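Local coordinates for uncharacterized protein AF_0924 (Archaeoglobus fulgidus, PDB 3DT5), which is of unknown function, the chain being the C-terminal domain of a probable membrane protein, with a calcium ion bound in the crystal, at residues 56-60 and 61-65; 96-99 and 100-103. One frame throughout, in Å; residues are numbered along the deposited sequence. Where two conformers were deposited one is given.

Contact 1 (56-60 and 61-65)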
# COMPACT_ATOMS: atom_id res chain seq x y z
N TYR A 56 2.13 -11.20 -6.26
CA TYR A 56 3.24 -12.13 -6.08
C TYR A 56 4.40 -11.51 -5.29
O TYR A 56 5.32 -12.22 -4.90
CB TYR A 56 3.73 -12.67 -7.42
CG TYR A 56 4.50 -11.68 -8.25
CD1 TYR A 56 5.90 -11.68 -8.25
CD2 TYR A 56 3.83 -10.72 -9.03
CE1 TYR A 56 6.63 -10.73 -8.99
CE2 TYR A 56 4.55 -9.78 -9.76
CZ TYR A 56 5.94 -9.82 -9.74
OH TYR A 56 6.65 -8.89 -10.46
N LEU A 57 4.35 -10.20 -5.02
CA LEU A 57 5.42 -9.55 -4.27
C LEU A 57 5.05 -9.37 -2.77
O LEU A 57 5.92 -9.04 -1.94
CB LEU A 57 5.76 -8.20 -4.92
CG LEU A 57 6.39 -8.34 -6.31
CD1 LEU A 57 6.33 -6.98 -6.97
CD2 LEU A 57 7.85 -8.91 -6.23
N ALA A 58 3.80 -9.66 -2.44
CA ALA A 58 3.27 -9.43 -1.07
C ALA A 58 3.61 -10.67 -0.18
O ALA A 58 3.69 -11.81 -0.70
CB ALA A 58 1.77 -9.21 -1.13
N GLY A 59 3.74 -10.44 1.12
CA GLY A 59 3.86 -11.52 2.11
C GLY A 59 2.51 -12.21 2.33
O GLY A 59 1.44 -11.66 2.01
N ASN A 60 2.56 -13.44 2.81
CA ASN A 60 1.32 -14.23 2.95
C ASN A 60 0.36 -13.59 3.95
O ASN A 60 -0.85 -13.68 3.74
CB ASN A 60 1.63 -15.69 3.38
CG ASN A 60 2.25 -16.52 2.24
OD1 ASN A 60 2.70 -15.95 1.22
ND2 ASN A 60 2.22 -17.88 2.37
N ASN A 61 0.88 -12.89 4.99
CA ASN A 61 0.01 -12.27 6.01
C ASN A 61 -0.87 -11.19 5.32
O ASN A 61 -2.09 -11.13 5.51
CB ASN A 61 0.79 -11.53 7.12
CG ASN A 61 1.61 -12.43 7.97
OD1 ASN A 61 1.55 -13.63 7.86
ND2 ASN A 61 2.44 -11.80 8.85
N LEU A 62 -0.23 -10.33 4.55
CA LEU A 62 -0.95 -9.30 3.80
C LEU A 62 -1.93 -9.86 2.77
O LEU A 62 -3.05 -9.37 2.66
CB LEU A 62 0.07 -8.33 3.11
CG LEU A 62 -0.61 -7.21 2.30
CD1 LEU A 62 -1.57 -6.32 3.16
CD2 LEU A 62 0.45 -6.35 1.62
N LEU A 63 -1.53 -10.90 2.03
CA LEU A 63 -2.43 -11.50 1.04
C LEU A 63 -3.71 -11.98 1.70
O LEU A 63 -4.76 -11.97 1.07
CB LEU A 63 -1.74 -12.65 0.29
CG LEU A 63 -0.58 -12.15 -0.56
CD1 LEU A 63 0.08 -13.35 -1.22
CD2 LEU A 63 -1.15 -11.24 -1.69
N ARG A 64 -3.65 -12.44 2.95
CA ARG A 64 -4.89 -12.83 3.66
C ARG A 64 -5.96 -11.74 3.71
O ARG A 64 -7.15 -12.04 3.74
CB ARG A 64 -4.57 -13.34 5.07
CG ARG A 64 -4.08 -14.79 4.90
CD ARG A 64 -3.46 -15.38 6.06
NE ARG A 64 -3.59 -16.81 5.84
CZ ARG A 64 -2.86 -17.75 6.44
NH1 ARG A 64 -1.90 -17.42 7.29
NH2 ARG A 64 -3.11 -19.03 6.17
N VAL A 65 -5.52 -10.49 3.81
CA VAL A 65 -6.45 -9.38 4.09
C VAL A 65 -6.52 -8.37 2.96
O VAL A 65 -7.40 -7.52 2.96
CB VAL A 65 -6.14 -8.63 5.46
CG1 VAL A 65 -6.27 -9.61 6.66
CG2 VAL A 65 -4.75 -8.02 5.43
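Leu63 reaches back over the start of its own helix to Ala58 and Gly59, and its side chain carries most of the apolar part of this turn. Its CB sits 3.7 Å from Gly59 O and about as far from Asn60 O, the two carbonyls of the opening turn. With CG beside the backbone N and anti to the carbonyl carbon (chi1 -66°), the chain leans toward the preceding loop: CG comes 3.3 Å from Gly59 O and close to the Ala58 methyl. At the tip the branches part, CD2 packing on Ala58 CB at 3.6 Å while CD1 passes by Ala58 O and Gly59 O. Gly59 is the N-cap of helix 60-65, and its carbonyl accepts the first i to i+4 bond, from Leu63 N at 3.1 Å, with the donor nearly along the C=O axis and an N-H...O angle of 164°. An alanine here in place of Leu63 would probably leave the Ala58 methyl without its CD2 neighbour and open a gap beside Gly59 O, where CG lay. The next bond, Arg64 N to Asn60 O at 3.2 Å, is more bent, 148° at the hydrogen; the Arg64 chain passes beside the same oxygen, CG lying 3.6 Å from Asn60 O. Glu104 of helix 88-116 accepts from Gly59 N and Leu62 N through its two carboxylate oxygens, and Tyr27 OH is also hydrogen-bonded to Gly59 N. On the side facing helix 16-35, Leu62 brings CD2 to 4.2 Å from Ala58 CB, and both residues rest on Phe26.

Contact 2 (96-99 and 100-103)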
# COMPACT_ATOMS: atom_id res chain seq x y z
N GLU A 96 -7.66 -1.94 7.65
CA GLU A 96 -7.02 -3.13 8.19
C GLU A 96 -5.84 -3.59 7.29
O GLU A 96 -4.75 -3.91 7.77
CB GLU A 96 -8.10 -4.20 8.30
CG GLU A 96 -7.63 -5.58 8.53
CD GLU A 96 -8.80 -6.52 8.86
OE1 GLU A 96 -9.84 -6.05 9.42
OE2 GLU A 96 -8.66 -7.74 8.58
N ALA A 97 -6.07 -3.62 5.99
CA ALA A 97 -5.03 -4.08 5.06
C ALA A 97 -3.85 -3.11 5.00
O ALA A 97 -2.71 -3.57 4.93
CB ALA A 97 -5.60 -4.33 3.66
N LEU A 98 -4.12 -1.80 5.00
CA LEU A 98 -3.04 -0.80 5.00
C LEU A 98 -2.16 -0.93 6.24
O LEU A 98 -0.94 -0.81 6.14
CB LEU A 98 -3.57 0.65 4.85
CG LEU A 98 -4.20 0.91 3.47
CD1 LEU A 98 -4.96 2.25 3.47
CD2 LEU A 98 -3.12 0.93 2.43
N ASP A 99 -2.78 -1.21 7.38
CA ASP A 99 -2.01 -1.39 8.63
C ASP A 99 -1.10 -2.63 8.55
O ASP A 99 0.08 -2.60 8.95
CB ASP A 99 -2.95 -1.48 9.82
CG ASP A 99 -3.49 -0.08 10.25
OD1 ASP A 99 -2.86 0.99 9.93
OD2 ASP A 99 -4.53 -0.08 10.95
N VAL A 100 -1.65 -3.72 7.99
CA VAL A 100 -0.83 -4.92 7.69
C VAL A 100 0.27 -4.63 6.66
O VAL A 100 1.40 -5.07 6.83
CB VAL A 100 -1.68 -6.15 7.24
CG1 VAL A 100 -0.78 -7.34 6.91
CG2 VAL A 100 -2.65 -6.55 8.37
N LEU A 101 -0.06 -3.93 5.58
CA LEU A 101 0.93 -3.51 4.59
C LEU A 101 2.12 -2.75 5.24
O LEU A 101 3.30 -2.99 4.93
CB LEU A 101 0.23 -2.60 3.58
CG LEU A 101 1.08 -1.82 2.53
CD1 LEU A 101 1.64 -2.79 1.53
CD2 LEU A 101 0.16 -0.76 1.82
N TRP A 102 1.79 -1.82 6.14
CA TRP A 102 2.81 -1.04 6.81
C TRP A 102 3.69 -1.96 7.68
O TRP A 102 4.92 -1.91 7.64
CB TRP A 102 2.19 0.07 7.67
CG TRP A 102 3.29 0.90 8.31
CD1 TRP A 102 3.73 0.85 9.64
CD2 TRP A 102 4.15 1.81 7.63
NE1 TRP A 102 4.79 1.74 9.79
CE2 TRP A 102 5.06 2.33 8.59
CE3 TRP A 102 4.21 2.29 6.31
CZ2 TRP A 102 6.04 3.28 8.26
CZ3 TRP A 102 5.19 3.24 5.98
CH2 TRP A 102 6.08 3.72 6.96
N GLU A 103 3.08 -2.83 8.49
CA GLU A 103 3.89 -3.77 9.28
C GLU A 103 4.81 -4.63 8.40
O GLU A 103 6.02 -4.83 8.71
CB GLU A 103 3.01 -4.63 10.19
CG GLU A 103 2.23 -3.83 11.26
CD GLU A 103 3.09 -2.87 12.12
OE1 GLU A 103 2.72 -1.67 12.30
OE2 GLU A 103 4.15 -3.32 12.63
O HOH W 1 0.60 -0.93 11.02
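Val100 N donates to Glu96 O at 3.1 Å, close to straight at 167°, and one valine branch reaches back to that turn: CG2, beside the backbone N because CG1 is anti to it (chi1 179°), comes to 3.4 Å from Glu96 O, while CB lies against Ala97 O. Val100 also packs on Leu62 and Val65 of helix 60-65. One turn on, Asp99 O takes the bond from Glu103 N at 3.0 Å and is gripped a second time by a water that donates to it at 2.7 Å. In the conformer given for Glu103, one of two deposited, the same water also donates to Glu103 OE1, a bridge that is therefore doubtful for the other copy. This is the regular i to i+4 ladder of an alpha-helix, helix 88-116, the longest in the domain, with Leu101 N to Ala97 O and Trp102 N to Leu98 O as its middle rungs. The carboxylate of Asp99 turns elsewhere: OD1 forms a salt bridge with Lys125 NZ and accepts a bond from Trp128 NE1, tying the helix to the C-terminal part of the chain. On the buried side Leu98 and Leu101 run alongside each other in a common direction, and their CD2 methyls touch at 3.7 Å. Leu98 goes on to Phe34 and Leu101 to Tyr27, Leu30 and Ile31, all on helix 16-35. Trp102 turns its indole out to pack among Pro123, Lys125 and Pro126.

Contact 1 comes first along the chain, where the loop after helix 43-52 runs into the short helix 60-65; contact 2 follows midway along helix 88-116. Their centres are 10 Å apart and they touch: Leu62 CD1 packs 3.5 Å from Ala97 O, and Leu62 CA lies 3.7 Å from Val100 CG1. The short helix therefore lies against one side of the long one, with Val65 reaching Glu96. Both contacts also pack on helix 16-35, contact 1 against Phe26, with Tyr27 bonded to Gly59, and contact 2 against Tyr27, Leu30, Ile31 and Phe34. Helices 16-35, 60-65 and 88-116 thus meet here through mainly apolar side chains, with Glu104 and Tyr27 adding polar ties at the start of the short helix.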